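Local coordinates for putative lipoprotein (Bacteroides fragilis, PDB 3QNK) that probably binds glycans at the bacterial outer membrane, as other SusD-family lipoproteins do, for uptake by a partner transporter, at residues B[301-312]-B[473-483]; B[41-51]-B[484-492]. All coordinates share one frame; numbering follows the deposited sequence.

One long strand, 480-488, runs through both contacts. In interaction 1 its first half is the middle strand of a small antiparallel sheet, paired with 304-305 on one edge and with 469-475 on the other. In interaction 2 its second half, still paired with 469-475 but past the short strand 304-305, meets the 41-51 loop from the N-terminal part of the chain. The centres of the two contacts lie about 22 Å apart, on the same side of the chain's centre: interaction 2 is buried about 17 Å from it, interaction 1 sits farther out at about 31 Å. They meet where R474 packs on T484. The phosphate, probably from the crystallisation liquor, belongs to interaction 2.

Interaction 1. Residues B[301-312]-B[473-483]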
loop_
_atom_site.group_PDB
_atom_site.type_symbol
_atom_site.label_atom_id
_atom_site.label_comp_id
_atom_site.label_asym_id
_atom_site.label_seq_id
_atom_site.Cartn_x
_atom_site.Cartn_y
_atom_site.Cartn_z
ATOM N N ASP B 301 -35.516 -11.444 -27.143
ATOM C CA ASP B 301 -35.991 -11.075 -28.476
ATOM C C ASP B 301 -37.134 -10.053 -28.392
ATOM O O ASP B 301 -37.517 -9.515 -29.411
ATOM C CB ASP B 301 -36.407 -12.314 -29.294
ATOM C CG ASP B 301 -37.413 -13.269 -28.688
ATOM O OD1 ASP B 301 -37.425 -13.419 -27.438
ATOM O OD2 ASP B 301 -38.074 -14.001 -29.466
ATOM N N GLN B 302 -37.628 -9.736 -27.190
ATOM C CA GLN B 302 -38.734 -8.799 -26.987
ATOM C C GLN B 302 -38.291 -7.372 -27.116
ATOM O O GLN B 302 -37.349 -6.971 -26.422
ATOM C CB GLN B 302 -39.380 -8.997 -25.610
ATOM C CG GLN B 302 -40.584 -8.089 -25.460
ATOM C CD GLN B 302 -41.702 -8.564 -24.578
ATOM O OE1 GLN B 302 -41.547 -9.365 -23.622
ATOM N NE2 GLN B 302 -42.853 -7.987 -24.853
ATOM N N VAL B 303 -39.005 -6.578 -27.944
ATOM C CA VAL B 303 -38.663 -5.173 -28.101
ATOM C C VAL B 303 -39.723 -4.314 -27.412
ATOM O O VAL B 303 -40.926 -4.519 -27.607
ATOM C CB VAL B 303 -38.470 -4.792 -29.580
ATOM C CG1 VAL B 303 -38.088 -3.325 -29.729
ATOM C CG2 VAL B 303 -37.414 -5.679 -30.252
ATOM N N PHE B 304 -39.262 -3.380 -26.578
ATOM C CA PHE B 304 -40.105 -2.433 -25.888
ATOM C C PHE B 304 -39.883 -1.031 -26.385
ATOM O O PHE B 304 -38.781 -0.703 -26.801
ATOM C CB PHE B 304 -39.837 -2.452 -24.402
ATOM C CG PHE B 304 -39.915 -3.823 -23.801
ATOM C CD1 PHE B 304 -41.132 -4.323 -23.321
ATOM C CD2 PHE B 304 -38.771 -4.617 -23.688
ATOM C CE1 PHE B 304 -41.199 -5.589 -22.742
ATOM C CE2 PHE B 304 -38.835 -5.864 -23.085
ATOM C CZ PHE B 304 -40.043 -6.343 -22.608
ATOM N N ASP B 305 -40.932 -0.196 -26.328
ATOM C CA ASP B 305 -40.866 1.215 -26.672
ATOM C C ASP B 305 -40.972 1.988 -25.385
ATOM O O ASP B 305 -41.951 1.839 -24.651
ATOM C CB ASP B 305 -41.967 1.614 -27.660
ATOM C CG ASP B 305 -41.798 3.009 -28.236
ATOM O OD1 ASP B 305 -41.956 3.996 -27.468
ATOM O OD2 ASP B 305 -41.521 3.117 -29.462
ATOM N N ILE B 306 -39.957 2.804 -25.106
ATOM C CA ILE B 306 -39.809 3.613 -23.897
ATOM C C ILE B 306 -41.068 4.471 -23.617
ATOM O O ILE B 306 -41.333 4.822 -22.474
ATOM C CB ILE B 306 -38.519 4.469 -24.072
ATOM C CG1 ILE B 306 -37.777 4.614 -22.774
ATOM C CG2 ILE B 306 -38.713 5.813 -24.813
ATOM C CD1 ILE B 306 -36.401 5.293 -22.931
ATOM N N ASN B 307 -41.851 4.764 -24.662
ATOM C CA ASN B 307 -43.046 5.584 -24.584
ATOM C C ASN B 307 -44.331 4.761 -24.519
ATOM O O ASN B 307 -45.258 5.218 -23.861
ATOM C CB ASN B 307 -43.090 6.589 -25.738
ATOM C CG ASN B 307 -41.947 7.611 -25.676
ATOM O OD1 ASN B 307 -41.216 7.836 -26.656
ATOM N ND2 ASN B 307 -41.732 8.240 -24.509
ATOM N N THR B 308 -44.416 3.572 -25.152
ATOM C CA THR B 308 -45.648 2.767 -25.066
ATOM C C THR B 308 -45.678 2.133 -23.671
ATOM O O THR B 308 -46.603 2.401 -22.897
ATOM C CB THR B 308 -45.836 1.811 -26.226
ATOM O OG1 THR B 308 -44.959 0.716 -26.076
ATOM C CG2 THR B 308 -45.625 2.484 -27.568
ATOM N N CYS B 309 -44.614 1.417 -23.296
ATOM C CA CYS B 309 -44.431 0.943 -21.919
ATOM C C CYS B 309 -43.933 2.181 -21.149
ATOM O O CYS B 309 -43.452 3.132 -21.790
ATOM C CB CYS B 309 -43.447 -0.232 -21.883
ATOM S SG CYS B 309 -41.690 0.231 -21.789
ATOM N N GLY B 310 -44.073 2.251 -19.850
ATOM C CA GLY B 310 -43.623 3.504 -19.230
ATOM C C GLY B 310 -42.432 3.322 -18.334
ATOM O O GLY B 310 -42.400 3.881 -17.225
ATOM N N ILE B 311 -41.465 2.503 -18.809
ATOM C CA ILE B 311 -40.314 2.039 -18.045
ATOM C C ILE B 311 -39.748 3.136 -17.121
ATOM O O ILE B 311 -39.629 2.874 -15.919
ATOM C CB ILE B 311 -39.222 1.346 -18.903
ATOM C CG1 ILE B 311 -38.107 0.789 -18.015
ATOM C CG2 ILE B 311 -38.693 2.237 -20.034
ATOM C CD1 ILE B 311 -37.499 -0.433 -18.411
ATOM N N TYR B 312 -39.516 4.357 -17.632
ATOM C CA TYR B 312 -38.920 5.420 -16.814
ATOM C C TYR B 312 -39.912 6.519 -16.412
ATOM O O TYR B 312 -39.487 7.534 -15.872
ATOM C CB TYR B 312 -37.693 6.035 -17.529
ATOM C CG TYR B 312 -36.698 4.995 -18.004
ATOM C CD1 TYR B 312 -36.271 3.967 -17.161
ATOM C CD2 TYR B 312 -36.166 5.046 -19.288
ATOM C CE1 TYR B 312 -35.348 3.021 -17.589
ATOM C CE2 TYR B 312 -35.264 4.081 -19.738
ATOM C CZ TYR B 312 -34.863 3.068 -18.885
ATOM O OH TYR B 312 -33.952 2.126 -19.292
ATOM N N VAL B 473 -30.390 -3.101 -20.082
ATOM C CA VAL B 473 -31.093 -2.790 -21.324
ATOM C C VAL B 473 -30.073 -2.395 -22.412
ATOM O O VAL B 473 -28.945 -2.009 -22.106
ATOM C CB VAL B 473 -32.253 -1.755 -21.204
ATOM C CG1 VAL B 473 -33.334 -2.258 -20.257
ATOM C CG2 VAL B 473 -31.754 -0.361 -20.804
ATOM N N ARG B 474 -30.487 -2.520 -23.675
ATOM C CA ARG B 474 -29.732 -2.191 -24.872
ATOM C C ARG B 474 -30.710 -1.559 -25.828
ATOM O O ARG B 474 -31.766 -2.143 -26.061
ATOM C CB ARG B 474 -29.131 -3.481 -25.426
ATOM C CG ARG B 474 -28.398 -3.384 -26.713
ATOM C CD ARG B 474 -27.925 -4.777 -27.095
ATOM N NE ARG B 474 -28.767 -5.353 -28.146
ATOM C CZ ARG B 474 -29.058 -6.643 -28.269
ATOM N NH1 ARG B 474 -28.571 -7.529 -27.408
ATOM N NH2 ARG B 474 -29.824 -7.060 -29.262
ATOM N N PHE B 475 -30.408 -0.360 -26.343
ATOM C CA PHE B 475 -31.305 0.336 -27.271
ATOM C C PHE B 475 -31.007 -0.034 -28.719
ATOM O O PHE B 475 -29.856 -0.066 -29.170
ATOM C CB PHE B 475 -31.286 1.848 -27.065
ATOM C CG PHE B 475 -32.179 2.228 -25.895
ATOM C CD1 PHE B 475 -31.787 1.965 -24.578
ATOM C CD2 PHE B 475 -33.410 2.846 -26.108
ATOM C CE1 PHE B 475 -32.624 2.273 -23.507
ATOM C CE2 PHE B 475 -34.242 3.156 -25.029
ATOM C CZ PHE B 475 -33.849 2.854 -23.743
ATOM N N VAL B 476 -32.081 -0.379 -29.424
ATOM C CA VAL B 476 -32.066 -0.803 -30.832
ATOM C C VAL B 476 -32.567 0.358 -31.729
ATOM O O VAL B 476 -32.439 0.297 -32.951
ATOM C CB VAL B 476 -32.849 -2.128 -31.062
ATOM C CG1 VAL B 476 -32.221 -3.269 -30.269
ATOM C CG2 VAL B 476 -34.329 -1.984 -30.722
ATOM N N SER B 477 -33.090 1.427 -31.107
ATOM C CA SER B 477 -33.561 2.620 -31.800
ATOM C C SER B 477 -33.552 3.760 -30.800
ATOM O O SER B 477 -33.364 3.479 -29.623
ATOM C CB SER B 477 -34.952 2.384 -32.394
ATOM O OG SER B 477 -35.962 2.681 -31.448
ATOM N N PRO B 478 -33.800 5.036 -31.183
ATOM C CA PRO B 478 -33.838 6.113 -30.172
ATOM C C PRO B 478 -34.933 5.943 -29.121
ATOM O O PRO B 478 -34.869 6.579 -28.073
ATOM C CB PRO B 478 -34.137 7.369 -31.004
ATOM C CG PRO B 478 -33.704 7.048 -32.331
ATOM C CD PRO B 478 -34.016 5.593 -32.534
ATOM N N THR B 479 -35.929 5.090 -29.401
ATOM C CA THR B 479 -37.109 4.909 -28.561
ATOM C C THR B 479 -37.274 3.451 -28.040
ATOM O O THR B 479 -37.990 3.243 -27.064
ATOM C CB THR B 479 -38.323 5.383 -29.397
ATOM O OG1 THR B 479 -39.479 5.489 -28.586
ATOM C CG2 THR B 479 -38.603 4.504 -30.610
ATOM N N GLU B 480 -36.599 2.468 -28.660
ATOM C CA GLU B 480 -36.759 1.060 -28.322
ATOM C C GLU B 480 -35.520 0.391 -27.816
ATOM O O GLU B 480 -34.413 0.663 -28.288
ATOM C CB GLU B 480 -37.231 0.264 -29.535
ATOM C CG GLU B 480 -38.533 0.748 -30.125
ATOM C CD GLU B 480 -38.629 0.472 -31.608
ATOM O OE1 GLU B 480 -37.733 0.931 -32.351
ATOM O OE2 GLU B 480 -39.590 -0.215 -32.027
ATOM N N PHE B 481 -35.752 -0.613 -26.943
ATOM C CA PHE B 481 -34.747 -1.412 -26.265
ATOM C C PHE B 481 -35.187 -2.861 -26.086
ATOM O O PHE B 481 -36.373 -3.181 -26.192
ATOM C CB PHE B 481 -34.428 -0.793 -24.888
ATOM C CG PHE B 481 -35.546 -0.882 -23.884
ATOM C CD1 PHE B 481 -36.537 0.091 -23.833
ATOM C CD2 PHE B 481 -35.613 -1.941 -22.988
ATOM C CE1 PHE B 481 -37.606 -0.016 -22.924
ATOM C CE2 PHE B 481 -36.672 -2.044 -22.075
ATOM C CZ PHE B 481 -37.657 -1.080 -22.044
ATOM N N LYS B 482 -34.184 -3.724 -25.814
ATOM C CA LYS B 482 -34.238 -5.149 -25.482
ATOM C C LYS B 482 -33.617 -5.307 -24.081
ATOM O O LYS B 482 -32.735 -4.514 -23.721
ATOM C CB LYS B 482 -33.450 -5.987 -26.520
ATOM C CG LYS B 482 -34.109 -6.197 -27.892
ATOM C CD LYS B 482 -33.066 -6.758 -28.859
ATOM C CE LYS B 482 -33.580 -7.274 -30.186
ATOM N NZ LYS B 482 -32.980 -8.598 -30.536
ATOM N N VAL B 483 -34.055 -6.328 -23.297
ATOM C CA VAL B 483 -33.468 -6.634 -21.977
ATOM C C VAL B 483 -32.312 -7.591 -22.229
ATOM O O VAL B 483 -32.448 -8.537 -22.994
ATOM C CB VAL B 483 -34.501 -7.172 -20.941
ATOM C CG1 VAL B 483 -33.840 -7.493 -19.597
ATOM C CG2 VAL B 483 -35.650 -6.171 -20.762
#
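F304 and F481 pair their backbones as an antiparallel hydrogen-bonded pair: F304 N reaches F481 O at 2.9 Å and F481 N returns to F304 O. One step on, I306 N bonds to T479 O at 2.8 Å. The tight part lies on the face shared by the two phenylalanines, where F481 is buried. F481 has CG between its backbone N and carbonyl carbon (chi1 69°), which lays its ring under F304; F304 CB sits over one ring face, 3.5 Å from F481 CZ, a CH-pi contact. The two rings are 25° from parallel but slid apart, so they barely overlap. I311 CD1 packs against F481 CZ, the C309 sulfur lies at that ring's edge, and I306 CD1 touches the edge of F475 at CZ, 3.6 Å away.

The other face is looser: V303 is exposed to solvent, D305 and E480 partly so. V303 CG1 rests on E480 CB, and S477 OG holds E480 OE1. T479 OG1 donates only weakly to the D305 carboxylate, either oxygen being within reach (3.1 Å to OD1), while N307 N bonds D305 OD1 in an Asx turn. Backbone bonds thus set the register, aromatic packing fills one face, and D305 is held mainly by its own turn.

Interaction 2. Residues B[41-51]-B[484-492]; sequences NRSDNSVSAQR and TKTDIRTWN. With PO4 (phosphate ion), chain G.
R489 pushes its guanidinium into the bend of the 41-51 loop and bonds to two backbone carbonyls there. NH2 donates to S46 O at 2.9 Å, on a lone pair in the carbonyl plane, while NH1 makes a weaker bond to S43 O at 2.8 Å. With CG anti to the carbonyl carbon, its chain runs extended to NE (chi2 -177°, chi3 -174°), which carries the group to the type I turn S43-S46. D487 OD2 fixes its rotation through a salt bridge to R489 NE at 2.8 Å, lying in the guanidinium plane. D487 OD1 in turn is bonded to Y63.

R51 comes the other way, its chain bent at chi3 (67°) so that NH1 reaches T486 O at 2.8 Å, tilted from both planes. Between the two arginines, V47 holds CG2 anti to its carbonyl carbon, against D487 CB and 3.5 Å from T486 OG1. The phosphate lies beside R51 and D487 and takes a weak bond from I488 N and a hydrogen bond from R55.

T486 and D487 form a classic beta bulge opposite L470 of strand 469-475. D44 ties the loop to R453 of helix 453-460, while R489 and R51 join it to the end of strand 480-488.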
loop_
_atom_site.group_PDB
_atom_site.type_symbol
_atom_site.label_atom_id
_atom_site.label_comp_id
_atom_site.label_asym_id
_atom_site.label_seq_id
_atom_site.Cartn_x
_atom_site.Cartn_y
_atom_site.Cartn_z
ATOM N N ASN B 41 -20.238 -3.074 -6.725
ATOM C CA ASN B 41 -20.092 -3.754 -8.000
ATOM C C ASN B 41 -19.944 -5.263 -7.774
ATOM O O ASN B 41 -19.818 -6.039 -8.742
ATOM C CB ASN B 41 -18.887 -3.179 -8.739
ATOM C CG ASN B 41 -19.130 -1.836 -9.333
ATOM O OD1 ASN B 41 -20.000 -1.661 -10.189
ATOM N ND2 ASN B 41 -18.353 -0.852 -8.906
ATOM N N ARG B 42 -19.909 -5.676 -6.478
ATOM C CA ARG B 42 -19.840 -7.098 -6.100
ATOM C C ARG B 42 -21.173 -7.469 -5.468
ATOM O O ARG B 42 -21.254 -8.422 -4.715
ATOM C CB ARG B 42 -18.606 -7.435 -5.217
ATOM C CG ARG B 42 -17.322 -7.133 -5.979
ATOM C CD ARG B 42 -16.064 -7.652 -5.381
ATOM N NE ARG B 42 -15.468 -6.691 -4.465
ATOM C CZ ARG B 42 -14.255 -6.150 -4.579
ATOM N NH1 ARG B 42 -13.452 -6.503 -5.573
ATOM N NH2 ARG B 42 -13.828 -5.272 -3.681
ATOM N N SER B 43 -22.231 -6.727 -5.835
ATOM C CA SER B 43 -23.606 -6.873 -5.349
ATOM C C SER B 43 -24.604 -6.795 -6.512
ATOM O O SER B 43 -24.280 -6.286 -7.588
ATOM C CB SER B 43 -23.930 -5.795 -4.307
ATOM O OG SER B 43 -24.408 -4.610 -4.914
ATOM N N ASP B 44 -25.847 -7.223 -6.261
ATOM C CA ASP B 44 -26.896 -7.247 -7.284
ATOM C C ASP B 44 -27.382 -5.827 -7.697
ATOM O O ASP B 44 -28.248 -5.729 -8.570
ATOM C CB ASP B 44 -28.067 -8.108 -6.808
ATOM C CG ASP B 44 -28.754 -7.649 -5.540
ATOM O OD1 ASP B 44 -28.085 -6.968 -4.705
ATOM O OD2 ASP B 44 -29.942 -8.015 -5.348
ATOM N N ASN B 45 -26.791 -4.740 -7.119
ATOM C CA ASN B 45 -27.163 -3.365 -7.471
ATOM C C ASN B 45 -26.410 -2.839 -8.678
ATOM O O ASN B 45 -26.865 -1.871 -9.304
ATOM C CB ASN B 45 -26.925 -2.410 -6.309
ATOM C CG ASN B 45 -28.009 -2.438 -5.280
ATOM O OD1 ASN B 45 -29.009 -3.152 -5.400
ATOM N ND2 ASN B 45 -27.822 -1.672 -4.240
ATOM N N SER B 46 -25.225 -3.427 -8.981
ATOM C CA SER B 46 -24.403 -2.892 -10.045
ATOM C C SER B 46 -23.573 -3.927 -10.762
ATOM O O SER B 46 -23.078 -4.864 -10.137
ATOM C CB SER B 46 -23.463 -1.822 -9.475
ATOM O OG SER B 46 -22.626 -1.240 -10.463
ATOM N N VAL B 47 -23.392 -3.711 -12.088
ATOM C CA VAL B 47 -22.462 -4.401 -12.981
ATOM C C VAL B 47 -21.539 -3.285 -13.487
ATOM O O VAL B 47 -22.002 -2.396 -14.208
ATOM C CB VAL B 47 -23.131 -5.206 -14.137
ATOM C CG1 VAL B 47 -22.081 -5.774 -15.095
ATOM C CG2 VAL B 47 -24.061 -6.311 -13.615
ATOM N N SER B 48 -20.273 -3.283 -13.051
ATOM C CA SER B 48 -19.298 -2.235 -13.417
ATOM C C SER B 48 -19.105 -2.074 -14.928
ATOM O O SER B 48 -19.043 -3.060 -15.662
ATOM C CB SER B 48 -17.934 -2.527 -12.789
ATOM O OG SER B 48 -16.966 -1.525 -13.051
ATOM N N ALA B 49 -18.936 -0.821 -15.372
ATOM C CA ALA B 49 -18.583 -0.497 -16.751
ATOM C C ALA B 49 -17.187 -1.094 -17.068
ATOM O O ALA B 49 -16.782 -1.128 -18.248
ATOM C CB ALA B 49 -18.570 1.013 -16.938
ATOM N N GLN B 50 -16.471 -1.581 -15.995
ATOM C CA GLN B 50 -15.152 -2.216 -16.065
ATOM C C GLN B 50 -15.238 -3.731 -15.873
ATOM O O GLN B 50 -14.206 -4.366 -15.639
ATOM C CB GLN B 50 -14.178 -1.631 -15.037
ATOM C CG GLN B 50 -13.628 -0.272 -15.411
ATOM C CD GLN B 50 -14.630 0.846 -15.253
ATOM O OE1 GLN B 50 -15.245 1.071 -14.170
ATOM N NE2 GLN B 50 -14.817 1.560 -16.349
ATOM N N ARG B 51 -16.469 -4.301 -15.993
ATOM C CA ARG B 51 -16.782 -5.704 -15.818
ATOM C C ARG B 51 -15.797 -6.556 -16.539
ATOM O O ARG B 51 -15.297 -7.509 -15.934
ATOM C CB ARG B 51 -18.210 -6.025 -16.294
ATOM C CG ARG B 51 -18.603 -7.514 -16.198
ATOM C CD ARG B 51 -19.715 -7.877 -17.147
ATOM N NE ARG B 51 -19.284 -7.790 -18.541
ATOM C CZ ARG B 51 -20.099 -7.498 -19.551
ATOM N NH1 ARG B 51 -21.378 -7.234 -19.327
ATOM N NH2 ARG B 51 -19.630 -7.420 -20.786
ATOM N N THR B 484 -31.165 -7.323 -21.635
ATOM C CA THR B 484 -29.935 -8.118 -21.818
ATOM C C THR B 484 -29.453 -8.784 -20.546
ATOM O O THR B 484 -29.779 -8.296 -19.465
ATOM C CB THR B 484 -28.802 -7.158 -22.282
ATOM O OG1 THR B 484 -28.567 -6.148 -21.272
ATOM C CG2 THR B 484 -29.108 -6.513 -23.625
ATOM N N LYS B 485 -28.612 -9.825 -20.667
ATOM C CA LYS B 485 -27.881 -10.445 -19.552
ATOM C C LYS B 485 -26.627 -9.589 -19.380
ATOM O O LYS B 485 -25.978 -9.284 -20.381
ATOM C CB LYS B 485 -27.540 -11.918 -19.839
ATOM C CG LYS B 485 -28.678 -12.890 -19.605
ATOM C CD LYS B 485 -28.334 -14.260 -20.162
ATOM C CE LYS B 485 -29.097 -15.432 -19.553
ATOM N NZ LYS B 485 -30.409 -15.708 -20.213
ATOM N N THR B 486 -26.324 -9.110 -18.173
ATOM C CA THR B 486 -25.160 -8.222 -18.000
ATOM C C THR B 486 -24.023 -8.898 -17.249
ATOM O O THR B 486 -22.880 -8.456 -17.365
ATOM C CB THR B 486 -25.551 -6.917 -17.310
ATOM O OG1 THR B 486 -26.335 -7.233 -16.163
ATOM C CG2 THR B 486 -26.335 -5.960 -18.234
ATOM N N ASP B 487 -24.319 -9.967 -16.484
ATOM C CA ASP B 487 -23.332 -10.699 -15.694
ATOM C C ASP B 487 -23.912 -12.037 -15.255
ATOM O O ASP B 487 -25.021 -12.086 -14.707
ATOM C CB ASP B 487 -22.871 -9.883 -14.462
ATOM C CG ASP B 487 -21.422 -10.115 -14.070
ATOM O OD1 ASP B 487 -20.698 -10.815 -14.838
ATOM O OD2 ASP B 487 -21.002 -9.591 -12.985
ATOM N N ILE B 488 -23.173 -13.125 -15.523
ATOM C CA ILE B 488 -23.571 -14.468 -15.111
ATOM C C ILE B 488 -22.748 -14.791 -13.851
ATOM O O ILE B 488 -21.632 -15.331 -13.930
ATOM C CB ILE B 488 -23.450 -15.544 -16.229
ATOM C CG1 ILE B 488 -23.844 -15.037 -17.633
ATOM C CG2 ILE B 488 -24.141 -16.828 -15.838
ATOM C CD1 ILE B 488 -25.236 -14.550 -17.879
ATOM N N ARG B 489 -23.276 -14.390 -12.707
ATOM C CA ARG B 489 -22.629 -14.602 -11.404
ATOM C C ARG B 489 -23.012 -15.953 -10.777
ATOM O O ARG B 489 -24.006 -16.598 -11.173
ATOM C CB ARG B 489 -22.977 -13.458 -10.425
ATOM C CG ARG B 489 -22.413 -12.141 -10.879
ATOM C CD ARG B 489 -22.665 -11.018 -9.925
ATOM N NE ARG B 489 -22.211 -9.758 -10.515
ATOM C CZ ARG B 489 -22.378 -8.568 -9.954
ATOM N NH1 ARG B 489 -22.976 -8.460 -8.780
ATOM N NH2 ARG B 489 -21.986 -7.474 -10.583
ATOM N N THR B 490 -22.260 -16.324 -9.736
ATOM C CA THR B 490 -22.567 -17.510 -8.966
ATOM C C THR B 490 -22.288 -17.212 -7.514
ATOM O O THR B 490 -21.782 -16.141 -7.194
ATOM C CB THR B 490 -21.881 -18.781 -9.483
ATOM O OG1 THR B 490 -22.585 -19.911 -8.925
ATOM C CG2 THR B 490 -20.366 -18.823 -9.181
ATOM N N TRP B 491 -22.637 -18.178 -6.633
ATOM C CA TRP B 491 -22.492 -18.061 -5.188
ATOM C C TRP B 491 -21.928 -19.335 -4.546
ATOM O O TRP B 491 -22.085 -20.448 -5.068
ATOM C CB TRP B 491 -23.874 -17.746 -4.574
ATOM C CG TRP B 491 -23.810 -17.543 -3.088
ATOM C CD1 TRP B 491 -24.028 -18.484 -2.120
ATOM C CD2 TRP B 491 -23.305 -16.380 -2.413
ATOM N NE1 TRP B 491 -23.704 -17.979 -0.890
ATOM C CE2 TRP B 491 -23.251 -16.688 -1.039
ATOM C CE3 TRP B 491 -22.871 -15.109 -2.845
ATOM C CZ2 TRP B 491 -22.798 -15.766 -0.088
ATOM C CZ3 TRP B 491 -22.486 -14.173 -1.896
ATOM C CH2 TRP B 491 -22.463 -14.502 -0.534
ATOM N N ASN B 492 -21.266 -19.150 -3.413
ATOM C CA ASN B 492 -20.806 -20.163 -2.466
ATOM C C ASN B 492 -20.846 -19.526 -1.075
ATOM O O ASN B 492 -20.421 -18.382 -0.925
ATOM C CB ASN B 492 -19.445 -20.719 -2.785
ATOM C CG ASN B 492 -19.101 -21.865 -1.877
ATOM O OD1 ASN B 492 -18.689 -21.671 -0.736
ATOM N ND2 ASN B 492 -19.362 -23.088 -2.321
HETATM P P PO4 G . -19.817 -12.797 -18.027
HETATM O O1 PO4 G . -20.101 -14.050 -16.916
HETATM O O2 PO4 G . -18.724 -13.310 -19.293
HETATM O O3 PO4 G . -21.290 -12.515 -18.510
HETATM O O4 PO4 G . -19.511 -11.309 -17.391
#